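Local coordinates for protein lovastatin nonaketide synthase, polyketide synthase component (PDB 7CPX) that builds, together with LovC, dihydromonacolin L, the polyketide precursor of lovastatin, from nine malonyl-CoA units in iterative steps on a multidomain homodimeric synthase, at residues G2163-S2171 / L2186-W2197; G2205-M2213 / G2224-P2234. The protein carries 2 engineered substitutions. All blocks are in the same frame, centred on the assembly; numbering follows the deposited sequence.

Contact 1. Residues G2163-S2171 / L2186-W2197; sequences GLTGDLGRS and LTSRNPQVNPKW
A chi1 of 180° at Trp2197 carries the indole away from its own backbone N and up to Arg2170, whose chi1 of -72° sets CG beside the backbone N, where it lies over one face of that ring. The pair joins the first beta-alpha-beta unit of the Rossmann-type ketoreductase domain to the helix that follows it: residues 2163-2171 form the glycine-rich GxxGxxG turn and the start of helix 2167-2178, while segment 2186-2197 runs from the end of strand 2183-2187 into helix 2195-2203. Arg2170 CG forms a CH-pi contact, 4.0 Å from the centroid of the six-membered ring of Trp2197, offset toward the rim. The arginine chain then bends at chi3. Its CD passes 4.0 Å from Val2193 CG1, and its guanidinium, its plane 44° from the indole, turns back toward Asp2167, where the modelled salt bridge is too short to be taken at face value. Trp2197 NE1 makes a weak hydrogen bond to Asp1145 of the dehydratase region, and Arg2170 also touches His1111, so this end of the contact borders the neighbouring domain.

Deeper in, Arg2170 and Leu2186 cross at about a right angle, CG to CD1 4.0 Å. The methyl CG2 of Thr2165 rests on Leu2186 CB at 3.5 Å and on Pro2191 CB at 3.8 Å, tying the turn to the loop after the strand. Gly2163, Leu2168 and Ser2188 to Asn2190 line the NADP pocket, so the contact brings two cofactor-binding loops together. At that end Gly2163 N donates to Thr2187 OG1 over 3.3 Å, with a weak second bond to Thr2187 O.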
loop_
_atom_site.group_PDB
_atom_site.type_symbol
_atom_site.label_atom_id
_atom_site.label_comp_id
_atom_site.label_asym_id
_atom_site.label_seq_id
_atom_site.Cartn_x
_atom_site.Cartn_y
_atom_site.Cartn_z
ATOM N N GLY A 2163 40.763 -42.657 25.905
ATOM C CA GLY A 2163 40.830 -42.684 24.462
ATOM C C GLY A 2163 39.945 -41.666 23.786
ATOM O O GLY A 2163 39.937 -41.596 22.551
ATOM N N LEU A 2164 39.205 -40.878 24.553
ATOM C CA LEU A 2164 38.290 -39.869 24.022
ATOM C C LEU A 2164 38.941 -38.491 24.000
ATOM O O LEU A 2164 38.460 -37.535 24.608
ATOM C CB LEU A 2164 37.005 -39.870 24.840
ATOM C CG LEU A 2164 35.886 -40.744 24.270
ATOM C CD1 LEU A 2164 36.406 -42.122 23.908
ATOM C CD2 LEU A 2164 34.745 -40.862 25.261
ATOM N N THR A 2165 40.063 -38.386 23.289
ATOM C CA THR A 2165 40.724 -37.111 23.056
ATOM C C THR A 2165 40.474 -36.568 21.657
ATOM O O THR A 2165 40.832 -35.417 21.384
ATOM C CB THR A 2165 42.235 -37.243 23.280
ATOM O OG1 THR A 2165 42.746 -38.323 22.489
ATOM C CG2 THR A 2165 42.537 -37.498 24.746
ATOM N N GLY A 2166 39.872 -37.359 20.776
ATOM C CA GLY A 2166 39.570 -36.920 19.433
ATOM C C GLY A 2166 38.323 -36.059 19.396
ATOM O O GLY A 2166 37.818 -35.583 20.413
ATOM N N ASP A 2167 37.819 -35.859 18.176
ATOM C CA ASP A 2167 36.625 -35.040 18.007
ATOM C C ASP A 2167 35.445 -35.635 18.761
ATOM O O ASP A 2167 34.690 -34.912 19.422
ATOM C CB ASP A 2167 36.296 -34.899 16.521
ATOM C CG ASP A 2167 37.460 -34.359 15.715
ATOM O OD1 ASP A 2167 38.575 -34.264 16.268
ATOM O OD2 ASP A 2167 37.261 -34.025 14.529
ATOM N N LEU A 2168 35.275 -36.954 18.681
ATOM C CA LEU A 2168 34.179 -37.606 19.390
ATOM C C LEU A 2168 34.312 -37.407 20.893
ATOM O O LEU A 2168 33.355 -37.012 21.570
ATOM C CB LEU A 2168 34.155 -39.094 19.038
ATOM C CG LEU A 2168 33.154 -39.995 19.764
ATOM C CD1 LEU A 2168 32.909 -41.240 18.935
ATOM C CD2 LEU A 2168 33.634 -40.383 21.156
ATOM N N GLY A 2169 35.500 -37.677 21.433
ATOM C CA GLY A 2169 35.694 -37.540 22.864
ATOM C C GLY A 2169 35.568 -36.106 23.336
ATOM O O GLY A 2169 35.007 -35.840 24.401
ATOM N N ARG A 2170 36.098 -35.164 22.557
ATOM C CA ARG A 2170 35.994 -33.758 22.929
ATOM C C ARG A 2170 34.545 -33.288 22.906
ATOM O O ARG A 2170 34.115 -32.537 23.790
ATOM C CB ARG A 2170 36.858 -32.915 21.996
ATOM C CG ARG A 2170 38.341 -33.091 22.248
ATOM C CD ARG A 2170 39.170 -32.263 21.294
ATOM N NE ARG A 2170 39.004 -32.699 19.914
ATOM C CZ ARG A 2170 39.626 -32.151 18.880
ATOM N NH1 ARG A 2170 40.462 -31.137 19.034
ATOM N NH2 ARG A 2170 39.406 -32.633 17.661
ATOM N N SER A 2171 33.777 -33.719 21.904
ATOM C CA SER A 2171 32.358 -33.388 21.872
ATOM C C SER A 2171 31.640 -33.981 23.076
ATOM O O SER A 2171 30.803 -33.318 23.702
ATOM C CB SER A 2171 31.731 -33.896 20.577
ATOM O OG SER A 2171 31.911 -35.293 20.440
ATOM N N LEU A 2186 40.328 -36.145 29.625
ATOM C CA LEU A 2186 40.521 -36.895 28.394
ATOM C C LEU A 2186 41.866 -37.607 28.442
ATOM O O LEU A 2186 42.873 -37.026 28.854
ATOM C CB LEU A 2186 40.466 -35.965 27.184
ATOM C CG LEU A 2186 39.418 -34.854 27.223
ATOM C CD1 LEU A 2186 39.469 -34.030 25.951
ATOM C CD2 LEU A 2186 38.036 -35.432 27.422
ATOM N N THR A 2187 41.883 -38.868 28.019
ATOM C CA THR A 2187 43.096 -39.670 28.069
ATOM C C THR A 2187 43.392 -40.250 26.696
ATOM O O THR A 2187 42.479 -40.634 25.959
ATOM C CB THR A 2187 42.985 -40.806 29.091
ATOM O OG1 THR A 2187 42.765 -42.048 28.413
ATOM C CG2 THR A 2187 41.844 -40.547 30.063
ATOM N N SER A 2188 44.677 -40.312 26.365
ATOM C CA SER A 2188 45.137 -40.850 25.095
ATOM C C SER A 2188 46.654 -40.922 25.130
ATOM O O SER A 2188 47.306 -40.108 25.788
ATOM C CB SER A 2188 44.671 -39.987 23.918
ATOM O OG SER A 2188 43.276 -40.124 23.706
ATOM N N ARG A 2189 47.206 -41.910 24.426
ATOM C CA ARG A 2189 48.657 -41.988 24.308
ATOM C C ARG A 2189 49.216 -40.771 23.585
ATOM O O ARG A 2189 50.376 -40.398 23.800
ATOM C CB ARG A 2189 49.065 -43.280 23.593
ATOM C CG ARG A 2189 48.283 -43.579 22.325
ATOM C CD ARG A 2189 48.792 -44.825 21.626
ATOM N NE ARG A 2189 48.015 -45.126 20.429
ATOM C CZ ARG A 2189 48.186 -46.201 19.672
ATOM N NH1 ARG A 2189 49.102 -47.112 19.961
ATOM N NH2 ARG A 2189 47.416 -46.369 18.601
ATOM N N ASN A 2190 48.412 -40.138 22.730
ATOM C CA ASN A 2190 48.786 -38.908 22.031
ATOM C C ASN A 2190 47.619 -37.935 22.125
ATOM O O ASN A 2190 46.868 -37.750 21.157
ATOM C CB ASN A 2190 49.158 -39.188 20.576
ATOM C CG ASN A 2190 50.270 -40.207 20.446
ATOM O OD1 ASN A 2190 50.022 -41.388 20.206
ATOM N ND2 ASN A 2190 51.507 -39.755 20.613
ATOM N N PRO A 2191 47.433 -37.290 23.280
ATOM C CA PRO A 2191 46.262 -36.411 23.474
ATOM C C PRO A 2191 46.458 -35.032 22.855
ATOM O O PRO A 2191 46.742 -34.033 23.525
ATOM C CB PRO A 2191 46.153 -36.358 24.999
ATOM C CG PRO A 2191 47.571 -36.389 25.441
ATOM C CD PRO A 2191 48.287 -37.320 24.480
ATOM N N GLN A 2192 46.304 -34.961 21.538
ATOM C CA GLN A 2192 46.449 -33.698 20.820
ATOM C C GLN A 2192 45.168 -32.891 20.973
ATOM O O GLN A 2192 44.191 -33.105 20.252
ATOM C CB GLN A 2192 46.771 -33.955 19.353
ATOM C CG GLN A 2192 46.690 -32.715 18.479
ATOM C CD GLN A 2192 47.445 -31.538 19.066
ATOM O OE1 GLN A 2192 48.480 -31.707 19.710
ATOM N NE2 GLN A 2192 46.922 -30.336 18.854
ATOM N N VAL A 2193 45.167 -31.960 21.923
ATOM C CA VAL A 2193 44.030 -31.082 22.172
ATOM C C VAL A 2193 44.552 -29.667 22.368
ATOM O O VAL A 2193 45.533 -29.455 23.088
ATOM C CB VAL A 2193 43.217 -31.526 23.403
ATOM C CG1 VAL A 2193 42.017 -30.619 23.598
ATOM C CG2 VAL A 2193 42.783 -32.969 23.255
ATOM N N ASN A 2194 43.899 -28.704 21.733
ATOM C CA ASN A 2194 44.310 -27.316 21.869
ATOM C C ASN A 2194 44.010 -26.828 23.285
ATOM O O ASN A 2194 42.884 -27.006 23.768
ATOM C CB ASN A 2194 43.584 -26.444 20.848
ATOM C CG ASN A 2194 44.178 -25.056 20.737
ATOM O OD1 ASN A 2194 44.560 -24.447 21.735
ATOM N ND2 ASN A 2194 44.262 -24.550 19.513
ATOM N N PRO A 2195 44.977 -26.217 23.981
ATOM C CA PRO A 2195 44.663 -25.682 25.318
ATOM C C PRO A 2195 43.515 -24.692 25.292
ATOM O O PRO A 2195 42.721 -24.618 26.242
ATOM C CB PRO A 2195 45.980 -25.021 25.748
ATOM C CG PRO A 2195 47.034 -25.662 24.910
ATOM C CD PRO A 2195 46.382 -25.983 23.607
ATOM N N LYS A 2196 43.408 -23.919 24.214
ATOM C CA LYS A 2196 42.286 -23.007 24.054
ATOM C C LYS A 2196 40.956 -23.750 24.000
ATOM O O LYS A 2196 39.928 -23.178 24.371
ATOM C CB LYS A 2196 42.517 -22.163 22.797
ATOM C CG LYS A 2196 41.337 -21.338 22.312
ATOM C CD LYS A 2196 40.861 -21.812 20.950
ATOM C CE LYS A 2196 39.951 -23.012 21.069
ATOM N NZ LYS A 2196 40.688 -24.308 20.956
ATOM N N TRP A 2197 40.950 -25.017 23.582
ATOM C CA TRP A 2197 39.721 -25.802 23.664
ATOM C C TRP A 2197 39.376 -26.106 25.114
ATOM O O TRP A 2197 38.198 -26.104 25.497
ATOM C CB TRP A 2197 39.860 -27.098 22.867
ATOM C CG TRP A 2197 38.633 -27.950 22.921
ATOM C CD1 TRP A 2197 37.587 -27.933 22.049
ATOM C CD2 TRP A 2197 38.320 -28.942 23.903
ATOM N NE1 TRP A 2197 36.642 -28.853 22.426
ATOM C CE2 TRP A 2197 37.068 -29.487 23.562
ATOM C CE3 TRP A 2197 38.977 -29.424 25.038
ATOM C CZ2 TRP A 2197 36.461 -30.488 24.314
ATOM C CZ3 TRP A 2197 38.372 -30.418 25.782
ATOM C CH2 TRP A 2197 37.128 -30.939 25.416
#

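Contact 2. Residues G2205-M2213 / G2224-P2234; sequences GGRVTVLSM and GLAKLKDLHLP
Leu2211 and Leu2228 cross at about a right angle, CD1 of the first against CD2 of the second, one of the apolar contacts that pack the residue after strand 2207-2210 against helix 2218-2230. This is one of the helix-on-sheet packings of the Rossmann-type ketoreductase domain. With CG opposite the backbone N (chi1 -165°), the Leu2211 side chain extends to the helix. Its other methyl, CD2, settles 3.6 Å from Gly2224 CA, where the bare glycine backbone lets Leu2211 come close.

Further along, Thr2209 meets two leucines with different groups. Its OG1 and Leu2231 CD1 approach tip to tip at 4.0 Å, whereas its CG2 lies 3.9 Å from CD1 of Leu2233, whose side chain runs slantwise to it. The other methyl of Leu2233, CD2, sits over one face of the Arg2207 guanidinium, 3.5 Å from CZ. The arginine is extended until a bend at chi3 (58°) turns the head group; Pro2234 CD lies at its edge.

Leu2231 and Leu2233 flank His2232, where a Schellman motif ends the helix, with bonds from His2232 N to Lys2229 O and from Leu2233 N to Leu2228 O. The imidazole also helps close the helix end: His2232 ND1 donates to Lys2229 O over 2.9 Å, almost in line with the carbonyl bond. Strand 2207-2210 is outermost in the parallel sheet and pairs with strand 2183-2187, whose Val2185 touches both Leu2211 and Leu2228. Helix 2218-2230 packs on one face of this edge, while Val2208 points to the other, against helix 2195-2203.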
loop_
_atom_site.group_PDB
_atom_site.type_symbol
_atom_site.label_atom_id
_atom_site.label_comp_id
_atom_site.label_asym_id
_atom_site.label_seq_id
_atom_site.Cartn_x
_atom_site.Cartn_y
_atom_site.Cartn_z
ATOM N N GLY A 2205 31.755 -24.091 32.051
ATOM C CA GLY A 2205 31.610 -24.332 33.472
ATOM C C GLY A 2205 32.158 -25.671 33.919
ATOM O O GLY A 2205 31.534 -26.362 34.729
ATOM N N GLY A 2206 33.322 -26.052 33.397
ATOM C CA GLY A 2206 33.962 -27.283 33.818
ATOM C C GLY A 2206 35.435 -27.331 33.474
ATOM O O GLY A 2206 35.836 -26.955 32.369
ATOM N N ARG A 2207 36.250 -27.799 34.416
ATOM C CA ARG A 2207 37.691 -27.896 34.211
ATOM C C ARG A 2207 37.993 -29.181 33.452
ATOM O O ARG A 2207 37.746 -30.283 33.951
ATOM C CB ARG A 2207 38.421 -27.859 35.550
ATOM C CG ARG A 2207 39.933 -27.949 35.432
ATOM C CD ARG A 2207 40.614 -27.636 36.756
ATOM N NE ARG A 2207 40.187 -28.532 37.825
ATOM C CZ ARG A 2207 40.608 -28.455 39.080
ATOM N NH1 ARG A 2207 41.470 -27.529 39.466
ATOM N NH2 ARG A 2207 40.152 -29.330 39.973
ATOM N N VAL A 2208 38.522 -29.042 32.242
ATOM C CA VAL A 2208 38.855 -30.173 31.387
ATOM C C VAL A 2208 40.365 -30.223 31.222
ATOM O O VAL A 2208 41.010 -29.195 30.982
ATOM C CB VAL A 2208 38.157 -30.073 30.020
ATOM C CG1 VAL A 2208 38.446 -31.309 29.191
ATOM C CG2 VAL A 2208 36.663 -29.888 30.208
ATOM N N THR A 2209 40.928 -31.420 31.357
ATOM C CA THR A 2209 42.364 -31.616 31.232
ATOM C C THR A 2209 42.628 -32.872 30.418
ATOM O O THR A 2209 41.773 -33.751 30.306
ATOM C CB THR A 2209 43.041 -31.723 32.605
ATOM O OG1 THR A 2209 44.445 -31.956 32.433
ATOM C CG2 THR A 2209 42.434 -32.861 33.413
ATOM N N VAL A 2210 43.827 -32.940 29.845
ATOM C CA VAL A 2210 44.280 -34.094 29.076
ATOM C C VAL A 2210 45.350 -34.810 29.888
ATOM O O VAL A 2210 46.235 -34.173 30.468
ATOM C CB VAL A 2210 44.815 -33.685 27.691
ATOM C CG1 VAL A 2210 43.744 -32.946 26.911
ATOM C CG2 VAL A 2210 46.068 -32.834 27.825
ATOM N N LEU A 2211 45.264 -36.140 29.925
ATOM C CA LEU A 2211 46.061 -36.931 30.852
ATOM C C LEU A 2211 47.280 -37.586 30.220
ATOM O O LEU A 2211 48.213 -37.941 30.947
ATOM C CB LEU A 2211 45.189 -38.021 31.485
ATOM C CG LEU A 2211 45.756 -38.702 32.729
ATOM C CD1 LEU A 2211 45.985 -37.685 33.833
ATOM C CD2 LEU A 2211 44.826 -39.803 33.203
ATOM N N SER A 2212 47.304 -37.757 28.898
ATOM C CA SER A 2212 48.404 -38.445 28.227
ATOM C C SER A 2212 48.606 -39.845 28.794
ATOM O O SER A 2212 49.738 -40.307 28.956
ATOM C CB SER A 2212 49.703 -37.641 28.323
ATOM O OG SER A 2212 49.532 -36.334 27.802
ATOM N N MET A 2213 47.506 -40.526 29.098
ATOM C CA MET A 2213 47.544 -41.838 29.726
ATOM C C MET A 2213 47.339 -42.914 28.667
ATOM O O MET A 2213 46.310 -42.930 27.983
ATOM C CB MET A 2213 46.470 -41.934 30.807
ATOM C CG MET A 2213 46.408 -43.267 31.530
ATOM S SD MET A 2213 45.023 -43.349 32.682
ATOM C CE MET A 2213 43.638 -43.438 31.551
ATOM N N GLY A 2224 48.748 -41.871 35.438
ATOM C CA GLY A 2224 47.709 -40.901 35.130
ATOM C C GLY A 2224 46.765 -40.671 36.296
ATOM O O GLY A 2224 46.424 -39.530 36.619
ATOM N N LEU A 2225 46.332 -41.754 36.946
ATOM C CA LEU A 2225 45.419 -41.612 38.074
ATOM C C LEU A 2225 46.083 -40.899 39.244
ATOM O O LEU A 2225 45.409 -40.180 39.991
ATOM C CB LEU A 2225 44.900 -42.984 38.503
ATOM C CG LEU A 2225 44.062 -43.721 37.453
ATOM C CD1 LEU A 2225 43.594 -45.065 37.981
ATOM C CD2 LEU A 2225 42.873 -42.885 37.006
ATOM N N ALA A 2226 47.393 -41.080 39.421
ATOM C CA ALA A 2226 48.110 -40.336 40.449
ATOM C C ALA A 2226 48.270 -38.872 40.059
ATOM O O ALA A 2226 48.199 -37.985 40.916
ATOM C CB ALA A 2226 49.477 -40.972 40.701
ATOM N N LYS A 2227 48.489 -38.603 38.770
ATOM C CA LYS A 2227 48.560 -37.226 38.303
ATOM C C LYS A 2227 47.239 -36.508 38.518
ATOM O O LYS A 2227 47.220 -35.294 38.751
ATOM C CB LYS A 2227 48.949 -37.197 36.825
ATOM C CG LYS A 2227 49.115 -35.802 36.249
ATOM C CD LYS A 2227 49.652 -35.858 34.829
ATOM C CE LYS A 2227 49.879 -34.466 34.261
ATOM N NZ LYS A 2227 50.470 -34.510 32.894
ATOM N N LEU A 2228 46.126 -37.239 38.439
ATOM C CA LEU A 2228 44.834 -36.637 38.759
ATOM C C LEU A 2228 44.846 -36.059 40.167
ATOM O O LEU A 2228 44.410 -34.924 40.390
ATOM C CB LEU A 2228 43.713 -37.670 38.623
ATOM C CG LEU A 2228 43.561 -38.381 37.279
ATOM C CD1 LEU A 2228 42.257 -39.161 37.240
ATOM C CD2 LEU A 2228 43.638 -37.405 36.119
ATOM N N LYS A 2229 45.346 -36.830 41.135
ATOM C CA LYS A 2229 45.478 -36.318 42.494
ATOM C C LYS A 2229 46.492 -35.183 42.552
ATOM O O LYS A 2229 46.303 -34.211 43.292
ATOM C CB LYS A 2229 45.881 -37.447 43.440
ATOM C CG LYS A 2229 44.888 -38.596 43.473
ATOM C CD LYS A 2229 45.371 -39.726 44.364
ATOM C CE LYS A 2229 44.378 -40.876 44.385
ATOM N NZ LYS A 2229 44.854 -42.010 45.225
ATOM N N ASP A 2230 47.574 -35.290 41.778
ATOM C CA ASP A 2230 48.546 -34.204 41.719
ATOM C C ASP A 2230 47.891 -32.918 41.236
ATOM O O ASP A 2230 48.176 -31.832 41.753
ATOM C CB ASP A 2230 49.710 -34.588 40.805
ATOM C CG ASP A 2230 50.435 -35.833 41.275
ATOM O OD1 ASP A 2230 50.390 -36.125 42.489
ATOM O OD2 ASP A 2230 51.052 -36.518 40.433
ATOM N N LEU A 2231 47.007 -33.022 40.242
ATOM C CA LEU A 2231 46.224 -31.878 39.798
ATOM C C LEU A 2231 45.133 -31.501 40.790
ATOM O O LEU A 2231 44.455 -30.489 40.584
ATOM C CB LEU A 2231 45.605 -32.173 38.431
ATOM C CG LEU A 2231 46.601 -32.310 37.276
ATOM C CD1 LEU A 2231 45.937 -32.939 36.067
ATOM C CD2 LEU A 2231 47.190 -30.957 36.912
ATOM N N HIS A 2232 44.942 -32.292 41.847
ATOM C CA HIS A 2232 43.960 -32.006 42.891
ATOM C C HIS A 2232 42.533 -32.092 42.360
ATOM O O HIS A 2232 41.631 -31.418 42.860
ATOM C CB HIS A 2232 44.211 -30.634 43.524
ATOM C CG HIS A 2232 45.580 -30.483 44.111
ATOM N ND1 HIS A 2232 46.396 -31.560 44.383
ATOM C CD2 HIS A 2232 46.278 -29.382 44.475
ATOM C CE1 HIS A 2232 47.536 -31.128 44.891
ATOM N NE2 HIS A 2232 47.491 -29.810 44.957
ATOM N N LEU A 2233 42.322 -32.919 41.344
ATOM C CA LEU A 2233 40.990 -33.123 40.806
ATOM C C LEU A 2233 40.171 -34.009 41.740
ATOM O O LEU A 2233 40.725 -34.802 42.506
ATOM C CB LEU A 2233 41.072 -33.761 39.425
ATOM C CG LEU A 2233 42.020 -33.100 38.424
ATOM C CD1 LEU A 2233 42.086 -33.908 37.140
ATOM C CD2 LEU A 2233 41.590 -31.673 38.135
ATOM N N PRO A 2234 38.846 -33.899 41.698
ATOM C CA PRO A 2234 38.006 -34.766 42.529
ATOM C C PRO A 2234 38.190 -36.226 42.155
ATOM O O PRO A 2234 38.750 -36.538 41.093
ATOM C CB PRO A 2234 36.580 -34.287 42.217
ATOM C CG PRO A 2234 36.742 -32.901 41.739
ATOM C CD PRO A 2234 38.050 -32.866 41.011
#

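Contacts 1 and 2 come in series along the chain, their centres 13 Å apart, both in the ketoreductase domain. They share its parallel sheet, in which strands 2183-2187 and 2207-2210 are neighbours. Leu2186 joins them through its backbone: its N probably bonds to Thr2209 O and its O to Leu2211 N. Helix 2195-2203 leads from contact 1 directly into strand 2207-2210, and Trp2197 packs on Val2208, while Pro2191 touches Ser2212. Contact 1 thus builds part of the NADP pocket at the strand ends, whereas contact 2 packs the sheet's outer edge before the chain crosses back to strand 2236-2241, beside strand 2158-2162.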